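Local coordinates for protein endoglucanase (Fervidobacterium pennivorans DSM 9078, PDB 6KDD) that probably hydrolyses beta-glucosidic bonds, with the TIM-barrel fold of glycoside hydrolase family 5, at residues I26-E31 against Y292-A297; Y142-Q147 against N180-S185. All blocks are in the same frame, centred on the assembly; numbering follows the deposited sequence.

How the contacts relate
Both contacts sit among the loops that follow the C-terminal ends of the barrel strands, where family 5 glycoside hydrolases carry their active site. Contact 1 joins the loops after the first and eighth strands, closing the barrel; contact 2 joins those after the fourth and fifth. In sequence, the segments of contact 2 fall within the chain between those of contact 1. Their centres lie about 18 Å apart and their nearest atoms about 6 Å, without touching. The side chains of W293 in contact 1 and E144 in contact 2 each lie near bound Tris, about 4 Å and 2 Å away at the nearest atoms, which is consistent with a sugar-binding pocket between the two contacts.

Contact 1: I26-E31 against Y292-A297; sequences IGNALE and YWEFCA
The oxygen of water 2 is gripped from both segments: it donates to N28 OD1 at 2.7 Å and to E294 OE2, which also takes F299 N, and accepts a weak bond from W293 NE1. N28 OD1 also binds a glycerol molecule, while its ND2 is held by W38 O, which fixes the rotation of the amide. Alongside, the methyl of A297 packs against the amide carbon, with N28 CG 3.7 Å from A297 CB. Water 1 forms a second bridge, accepting from G27 N at 2.8 Å and from C296 N. The loops so joined follow strands 22-25 and 289-292, first and last of the (βα)8 barrel, and the peptide between W293 and E294 is cis, as is familiar after the eighth strand in this family. E294 CG lies between the backbone N and the carbonyl carbon (chi1 34°), which sets it 3.2 Å above the plane of the W293 indole, near the rim; the bend at chi2 then turns the carboxylate toward A297 N, which OE1 accepts through its syn lone pair at 2.7 Å and 163°. E31 approaches the indole from the opposite direction to the tryptophan side chain, its OE2 at the edge of the six-membered ring, 3.5 Å from W293 CH2, the carboxylate standing nearly upright to the ring. That carboxylate is clamped by two amides of its own loop, N28 N to OE2 and A29 N to OE1. The side chains of I26 and F295 lie side by side, I26 CD1 4.1 Å from F295 CB, and I50 of helix 45-53 touches both.

Contact 2: Y142-Q147 against N180-S185; sequences YNEPAQ and NWAHYS
A146 and W181 meet face on: the alanine methyl sits over the six-membered ring of the indole, with A146 CB 3.4 Å from the ring centroid and 17° off its normal, a tight CH-pi contact. The indole is brought there by its first torsion (chi1 -53°), which sets W181 CG beside the backbone N and folds the ring back over the 142-147 loop. Two longer side chains frame it. E144, extended beyond CG, crosses the indole at about a right angle and brings OE1 to its edge, 3.6 Å from W181 CE3, with the carboxylate plane almost perpendicular to the ring; nearer its backbone, E144 CG lies 3.5 Å from W181 O. Q147, also extended and with CG beside its backbone N, passes at an angle, its CG 4.0 Å from W181 CZ2 and its amide plane steep to that of the indole. One backbone bond ties the segments together, W181 N to P145 O at 2.8 Å and 159°. N180, W181 and A182 all have positive phi and make a short left-handed turn. N143, E144 and P145 spell the Asn-Glu-Pro sequence characteristic of family 5 after the fourth strand. E144 OE2 is bonded to H203 ND1 at the end of strand 198-204, and E144 N to D177 at the end of strand 174-177, while Y109 of helix 106-110 touches A146 and Q147, and W154 of helix 151-168 backs P145.

Contact 1: I26-E31 against Y292-A297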
ATOM      1  N   ILE A  26      -6.280  -3.469   3.753  1.00 17.24           N
ATOM      2  CA  ILE A  26      -7.741  -3.603   3.759  1.00 18.14           C
ATOM      3  C   ILE A  26      -8.274  -2.886   2.531  1.00 18.40           C
ATOM      4  O   ILE A  26      -8.522  -1.689   2.613  1.00 16.95           O
ATOM      5  CB  ILE A  26      -8.365  -2.956   5.017  1.00 19.47           C
ATOM      6  CG1 ILE A  26      -7.578  -3.257   6.296  1.00 21.64           C
ATOM      7  CG2 ILE A  26      -9.870  -3.263   5.108  1.00 20.49           C
ATOM      8  CD1 ILE A  26      -7.333  -4.704   6.522  1.00 22.55           C
ATOM      9  N   GLY A  27      -8.406  -3.611   1.412  1.00 15.96           N
ATOM     10  CA  GLY A  27      -8.741  -2.988   0.144  1.00 16.90           C
ATOM     11  C   GLY A  27     -10.227  -3.152  -0.202  1.00 20.43           C
ATOM     12  O   GLY A  27     -10.981  -3.902   0.482  1.00 19.04           O
ATOM     13  N   ASN A  28     -10.637  -2.436  -1.278  1.00 18.38           N
ATOM     14  CA  ASN A  28     -12.028  -2.433  -1.743  1.00 19.05           C
ATOM     15  C   ASN A  28     -12.962  -1.803  -0.717  1.00 18.08           C
ATOM     16  O   ASN A  28     -14.161  -2.112  -0.695  1.00 17.88           O
ATOM     17  CB  ASN A  28     -12.523  -3.832  -2.156  1.00 19.21           C
ATOM     18  CG  ASN A  28     -11.970  -4.236  -3.506  1.00 25.71           C
ATOM     19  OD1 ASN A  28     -10.757  -4.207  -3.718  1.00 27.38           O
ATOM     20  ND2 ASN A  28     -12.833  -4.650  -4.417  1.00 24.25           N
ATOM     21  N   ALA A  29     -12.413  -0.890   0.103  1.00 16.87           N
ATOM     22  CA  ALA A  29     -13.144  -0.345   1.234  1.00 15.24           C
ATOM     23  C   ALA A  29     -13.128   1.185   1.130  1.00 17.75           C
ATOM     24  O   ALA A  29     -13.934   1.757   0.366  1.00 21.06           O
ATOM     25  CB  ALA A  29     -12.540  -0.904   2.526  1.00 16.22           C
ATOM     26  N   LEU A  30     -12.151   1.860   1.784  1.00 18.14           N
ATOM     27  CA  LEU A  30     -12.260   3.314   1.913  1.00 16.72           C
ATOM     28  C   LEU A  30     -11.661   4.032   0.709  1.00 16.21           C
ATOM     29  O   LEU A  30     -11.798   5.258   0.633  1.00 17.38           O
ATOM     30  CB  LEU A  30     -11.573   3.845   3.196  1.00 16.62           C
ATOM     31  CG  LEU A  30     -12.317   3.528   4.514  1.00 18.96           C
ATOM     32  CD1 LEU A  30     -11.401   3.782   5.690  1.00 19.51           C
ATOM     33  CD2 LEU A  30     -13.547   4.443   4.629  1.00 16.89           C
ATOM     34  N   GLU A  31     -11.041   3.293  -0.236  1.00 17.25           N
ATOM     35  CA  GLU A  31     -10.485   3.920  -1.433  1.00 18.35           C
ATOM     36  C   GLU A  31     -11.474   3.853  -2.606  1.00 19.37           C
ATOM     37  O   GLU A  31     -11.148   4.289  -3.723  1.00 19.64           O
ATOM     38  CB  GLU A  31      -9.112   3.300  -1.767  1.00 18.67           C
ATOM     39  CG  GLU A  31      -9.165   1.950  -2.516  1.00 15.51           C
ATOM     40  CD  GLU A  31      -9.544   0.686  -1.752  1.00 20.60           C
ATOM     41  OE1 GLU A  31     -10.200   0.793  -0.677  1.00 20.90           O
ATOM     42  OE2 GLU A  31      -9.150  -0.428  -2.221  1.00 20.74           O
ATOM     43  N   TYR A 292       0.235  -7.604   1.992  1.00 17.62           N
ATOM     44  CA  TYR A 292      -0.444  -8.390   0.991  1.00 17.30           C
ATOM     45  C   TYR A 292      -1.652  -7.622   0.440  1.00 18.59           C
ATOM     46  O   TYR A 292      -2.363  -6.973   1.206  1.00 18.41           O
ATOM     47  CB  TYR A 292      -0.860  -9.725   1.601  1.00 17.61           C
ATOM     48  CG  TYR A 292      -1.647 -10.565   0.625  1.00 18.83           C
ATOM     49  CD1 TYR A 292      -1.005 -11.163  -0.461  1.00 20.68           C
ATOM     50  CD2 TYR A 292      -3.027 -10.721   0.757  1.00 18.56           C
ATOM     51  CE1 TYR A 292      -1.730 -11.885  -1.406  1.00 20.20           C
ATOM     52  CE2 TYR A 292      -3.749 -11.503  -0.143  1.00 18.17           C
ATOM     53  CZ  TYR A 292      -3.096 -12.049  -1.238  1.00 19.67           C
ATOM     54  OH  TYR A 292      -3.791 -12.772  -2.157  1.00 21.26           O
ATOM     55  N   TRP A 293      -1.910  -7.761  -0.870  1.00 17.41           N
ATOM     56  CA  TRP A 293      -3.145  -7.254  -1.482  1.00 15.49           C
ATOM     57  C   TRP A 293      -4.052  -8.430  -1.829  1.00 16.14           C
ATOM     58  O   TRP A 293      -3.710  -9.182  -2.739  1.00 19.21           O
ATOM     59  CB  TRP A 293      -2.859  -6.478  -2.784  1.00 18.41           C
ATOM     60  CG  TRP A 293      -4.114  -5.854  -3.335  1.00 18.88           C
ATOM     61  CD1 TRP A 293      -4.964  -6.364  -4.289  1.00 19.54           C
ATOM     62  CD2 TRP A 293      -4.673  -4.591  -2.926  1.00 19.48           C
ATOM     63  NE1 TRP A 293      -5.990  -5.467  -4.526  1.00 19.76           N
ATOM     64  CE2 TRP A 293      -5.830  -4.369  -3.721  1.00 20.61           C
ATOM     65  CE3 TRP A 293      -4.281  -3.602  -2.005  1.00 20.29           C
ATOM     66  CZ2 TRP A 293      -6.645  -3.240  -3.543  1.00 22.24           C
ATOM     67  CZ3 TRP A 293      -5.054  -2.459  -1.872  1.00 20.49           C
ATOM     68  CH2 TRP A 293      -6.243  -2.301  -2.605  1.00 20.39           C
ATOM     69  N   GLU A 294      -5.199  -8.610  -1.149  1.00 16.96           N
ATOM     70  CA  GLU A 294      -5.657  -7.817  -0.005  1.00 17.88           C
ATOM     71  C   GLU A 294      -6.442  -8.743   0.926  1.00 19.09           C
ATOM     72  O   GLU A 294      -6.473  -9.969   0.700  1.00 21.73           O
ATOM     73  CB  GLU A 294      -6.426  -6.556  -0.427  1.00 19.87           C
ATOM     74  CG  GLU A 294      -7.253  -6.728  -1.700  1.00 20.43           C
ATOM     75  CD  GLU A 294      -8.412  -7.706  -1.659  1.00 23.58           C
ATOM     76  OE1 GLU A 294      -8.921  -8.032  -0.546  1.00 24.15           O
ATOM     77  OE2 GLU A 294      -8.821  -8.141  -2.752  1.00 21.99           O
ATOM     78  N   PHE A 295      -7.040  -8.176   1.990  1.00 17.18           N
ATOM     79  CA  PHE A 295      -7.577  -8.960   3.095  1.00 17.42           C
ATOM     80  C   PHE A 295      -8.765  -9.838   2.690  1.00 19.48           C
ATOM     81  O   PHE A 295      -8.691 -11.058   2.884  1.00 18.07           O
ATOM     82  CB  PHE A 295      -7.966  -8.037   4.250  1.00 17.59           C
ATOM     83  CG  PHE A 295      -8.740  -8.690   5.372  1.00 16.55           C
ATOM     84  CD1 PHE A 295      -8.164  -9.726   6.115  1.00 17.95           C
ATOM     85  CD2 PHE A 295      -9.992  -8.200   5.753  1.00 19.68           C
ATOM     86  CE1 PHE A 295      -8.860 -10.297   7.178  1.00 20.22           C
ATOM     87  CE2 PHE A 295     -10.702  -8.792   6.787  1.00 20.81           C
ATOM     88  CZ  PHE A 295     -10.138  -9.847   7.496  1.00 21.23           C
ATOM     89  N   CYS A 296      -9.865  -9.247   2.159  1.00 19.00           N
ATOM     90  CA  CYS A 296     -11.068 -10.059   1.964  1.00 21.95           C
ATOM     91  C   CYS A 296     -11.852  -9.863   0.659  1.00 23.46           C
ATOM     92  O   CYS A 296     -13.002 -10.339   0.584  1.00 24.97           O
ATOM     93  CB  CYS A 296     -12.068  -9.857   3.101  1.00 20.49           C
ATOM     94  SG  CYS A 296     -12.569  -8.122   3.341  1.00 23.11           S
ATOM     95  N   ALA A 297     -11.289  -9.251  -0.374  1.00 21.37           N
ATOM     96  CA  ALA A 297     -12.093  -9.051  -1.590  1.00 23.76           C
ATOM     97  C   ALA A 297     -11.586  -9.975  -2.719  1.00 24.32           C
ATOM     98  O   ALA A 297     -11.321 -11.141  -2.473  1.00 25.39           O
ATOM     99  CB  ALA A 297     -12.129  -7.577  -2.002  1.00 20.91           C
TER
HETATM  100  O   HOH W   1      -9.594  -6.109   1.513  1.00 23.15           O
HETATM  101  O   HOH W   2      -9.214  -6.220  -4.633  1.00 29.37           O

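Contact 2: Y142-Q147 against N180-S185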
ATOM      1  N   TYR A 142       1.079   9.213  -1.316  1.00 23.08           N
ATOM      2  CA  TYR A 142       0.156   8.910  -2.397  1.00 22.63           C
ATOM      3  C   TYR A 142       0.440   7.506  -2.954  1.00 22.09           C
ATOM      4  O   TYR A 142       1.584   7.156  -3.122  1.00 22.13           O
ATOM      5  CB  TYR A 142       0.279   9.955  -3.512  1.00 25.55           C
ATOM      6  CG  TYR A 142      -0.814   9.748  -4.512  1.00 22.99           C
ATOM      7  CD1 TYR A 142      -2.132   9.890  -4.117  1.00 23.18           C
ATOM      8  CD2 TYR A 142      -0.552   9.262  -5.784  1.00 26.43           C
ATOM      9  CE1 TYR A 142      -3.173   9.613  -4.978  1.00 25.53           C
ATOM     10  CE2 TYR A 142      -1.585   9.049  -6.686  1.00 22.01           C
ATOM     11  CZ  TYR A 142      -2.887   9.189  -6.266  1.00 22.79           C
ATOM     12  OH  TYR A 142      -3.931   8.976  -7.104  1.00 25.63           O
ATOM     13  N   ASN A 143      -0.621   6.742  -3.206  1.00 22.01           N
ATOM     14  CA  ASN A 143      -0.587   5.393  -3.770  1.00 21.36           C
ATOM     15  C   ASN A 143      -0.293   5.473  -5.280  1.00 20.64           C
ATOM     16  O   ASN A 143      -1.005   6.151  -5.991  1.00 23.17           O
ATOM     17  CB  ASN A 143      -1.948   4.699  -3.578  1.00 19.51           C
ATOM     18  CG  ASN A 143      -2.004   3.319  -4.215  1.00 19.89           C
ATOM     19  OD1 ASN A 143      -2.706   3.118  -5.214  1.00 21.79           O
ATOM     20  ND2 ASN A 143      -1.246   2.388  -3.680  1.00 16.04           N
ATOM     21  N   GLU A 144       0.774   4.806  -5.734  1.00 21.44           N
ATOM     22  CA  GLU A 144       0.977   4.507  -7.158  1.00 21.02           C
ATOM     23  C   GLU A 144       0.843   5.764  -8.019  1.00 21.64           C
ATOM     24  O   GLU A 144      -0.066   5.879  -8.830  1.00 24.37           O
ATOM     25  CB  GLU A 144      -0.047   3.461  -7.616  1.00 20.69           C
ATOM     26  CG  GLU A 144       0.287   2.105  -7.038  1.00 19.14           C
ATOM     27  CD  GLU A 144      -0.646   1.016  -7.562  1.00 23.05           C
ATOM     28  OE1 GLU A 144      -1.454   1.291  -8.442  1.00 28.17           O
ATOM     29  OE2 GLU A 144      -0.493  -0.105  -7.121  1.00 25.84           O
ATOM     30  N   PRO A 145       1.767   6.733  -7.892  1.00 25.84           N
ATOM     31  CA  PRO A 145       1.869   7.819  -8.882  1.00 24.68           C
ATOM     32  C   PRO A 145       2.066   7.197 -10.271  1.00 24.23           C
ATOM     33  O   PRO A 145       2.798   6.231 -10.428  1.00 27.35           O
ATOM     34  CB  PRO A 145       3.162   8.551  -8.452  1.00 27.20           C
ATOM     35  CG  PRO A 145       3.360   8.188  -6.976  1.00 30.44           C
ATOM     36  CD  PRO A 145       2.832   6.760  -6.868  1.00 23.69           C
ATOM     37  N   ALA A 146       1.347   7.716 -11.245  1.00 23.40           N
ATOM     38  CA  ALA A 146       1.371   7.173 -12.588  1.00 28.48           C
ATOM     39  C   ALA A 146       0.669   8.161 -13.503  1.00 28.42           C
ATOM     40  O   ALA A 146       0.269   9.251 -13.074  1.00 30.29           O
ATOM     41  CB  ALA A 146       0.709   5.811 -12.618  1.00 26.78           C
ATOM     42  N   GLN A 147       0.547   7.779 -14.789  1.00 27.52           N
ATOM     43  CA  GLN A 147      -0.117   8.625 -15.756  1.00 27.27           C
ATOM     44  C   GLN A 147       0.640   9.954 -15.858  1.00 26.89           C
ATOM     45  O   GLN A 147       1.856   9.942 -16.039  1.00 31.98           O
ATOM     46  CB  GLN A 147      -1.616   8.715 -15.471  1.00 28.67           C
ATOM     47  CG  GLN A 147      -2.293   7.355 -15.598  1.00 32.83           C
ATOM     48  CD  GLN A 147      -3.794   7.470 -15.657  1.00 36.67           C
ATOM     49  OE1 GLN A 147      -4.374   8.505 -15.378  1.00 46.47           O
ATOM     50  NE2 GLN A 147      -4.443   6.391 -16.036  1.00 43.43           N
ATOM     51  N   ASN A 180       5.330   5.382 -11.618  1.00 25.59           N
ATOM     52  CA  ASN A 180       4.978   4.334 -12.594  1.00 29.34           C
ATOM     53  C   ASN A 180       4.247   3.173 -11.913  1.00 26.93           C
ATOM     54  O   ASN A 180       4.612   2.003 -12.087  1.00 26.10           O
ATOM     55  CB  ASN A 180       6.169   3.861 -13.429  1.00 29.60           C
ATOM     56  CG  ASN A 180       5.834   2.837 -14.509  1.00 34.41           C
ATOM     57  OD1 ASN A 180       6.624   1.929 -14.799  1.00 39.41           O
ATOM     58  ND2 ASN A 180       4.686   2.979 -15.155  1.00 31.34           N
ATOM     59  N   TRP A 181       3.175   3.513 -11.179  1.00 25.15           N
ATOM     60  CA  TRP A 181       2.328   2.564 -10.446  1.00 23.34           C
ATOM     61  C   TRP A 181       3.117   1.850  -9.354  1.00 26.19           C
ATOM     62  O   TRP A 181       2.770   0.716  -9.036  1.00 28.67           O
ATOM     63  CB  TRP A 181       1.676   1.514 -11.362  1.00 23.16           C
ATOM     64  CG  TRP A 181       0.915   2.060 -12.527  1.00 24.28           C
ATOM     65  CD1 TRP A 181       1.344   2.045 -13.822  1.00 24.67           C
ATOM     66  CD2 TRP A 181      -0.385   2.682 -12.541  1.00 26.00           C
ATOM     67  NE1 TRP A 181       0.407   2.611 -14.640  1.00 26.30           N
ATOM     68  CE2 TRP A 181      -0.651   3.046 -13.878  1.00 26.28           C
ATOM     69  CE3 TRP A 181      -1.320   3.035 -11.567  1.00 23.87           C
ATOM     70  CZ2 TRP A 181      -1.851   3.632 -14.272  1.00 24.74           C
ATOM     71  CZ3 TRP A 181      -2.491   3.650 -11.947  1.00 26.43           C
ATOM     72  CH2 TRP A 181      -2.754   3.946 -13.282  1.00 28.92           C
ATOM     73  N   ALA A 182       4.164   2.486  -8.803  1.00 23.62           N
ATOM     74  CA  ALA A 182       5.110   1.865  -7.869  1.00 27.37           C
ATOM     75  C   ALA A 182       5.714   0.548  -8.384  1.00 24.76           C
ATOM     76  O   ALA A 182       5.920  -0.385  -7.619  1.00 23.15           O
ATOM     77  CB  ALA A 182       4.494   1.695  -6.469  1.00 23.79           C
ATOM     78  N   HIS A 183       6.014   0.462  -9.684  1.00 28.69           N
ATOM     79  CA  HIS A 183       6.741  -0.661 -10.256  1.00 27.62           C
ATOM     80  C   HIS A 183       8.135  -0.767  -9.651  1.00 27.48           C
ATOM     81  O   HIS A 183       8.760   0.263  -9.381  1.00 28.24           O
ATOM     82  CB  HIS A 183       6.866  -0.441 -11.768  1.00 27.74           C
ATOM     83  CG  HIS A 183       7.136  -1.694 -12.524  1.00 30.52           C
ATOM     84  ND1 HIS A 183       8.409  -2.051 -12.928  1.00 33.49           N
ATOM     85  CD2 HIS A 183       6.313  -2.684 -12.915  1.00 32.40           C
ATOM     86  CE1 HIS A 183       8.347  -3.205 -13.561  1.00 33.92           C
ATOM     87  NE2 HIS A 183       7.076  -3.610 -13.557  1.00 33.69           N
ATOM     88  N   TYR A 184       8.605  -2.012  -9.451  1.00 26.19           N
ATOM     89  CA  TYR A 184       9.885  -2.297  -8.813  1.00 27.16           C
ATOM     90  C   TYR A 184      10.989  -1.537  -9.556  1.00 30.30           C
ATOM     91  O   TYR A 184      11.924  -1.016  -8.932  1.00 27.01           O
ATOM     92  CB  TYR A 184      10.160  -3.812  -8.761  1.00 32.74           C
ATOM     93  CG  TYR A 184      10.735  -4.354 -10.051  1.00 31.63           C
ATOM     94  CD1 TYR A 184      12.090  -4.201 -10.339  1.00 36.51           C
ATOM     95  CD2 TYR A 184       9.920  -4.928 -11.018  1.00 36.75           C
ATOM     96  CE1 TYR A 184      12.633  -4.638 -11.533  1.00 35.80           C
ATOM     97  CE2 TYR A 184      10.448  -5.366 -12.226  1.00 39.08           C
ATOM     98  CZ  TYR A 184      11.802  -5.220 -12.474  1.00 39.15           C
ATOM     99  OH  TYR A 184      12.334  -5.662 -13.645  1.00 44.19           O
ATOM    100  N   SER A 185      10.844  -1.450 -10.891  1.00 31.99           N
ATOM    101  CA  SER A 185      11.864  -0.851 -11.733  1.00 37.68           C
ATOM    102  C   SER A 185      11.986   0.652 -11.470  1.00 38.41           C
ATOM    103  O   SER A 185      13.065   1.196 -11.634  1.00 39.54           O
ATOM    104  CB  SER A 185      11.665  -1.179 -13.195  1.00 34.43           C
ATOM    105  OG  SER A 185      10.562  -0.454 -13.725  1.00 36.58           O
TER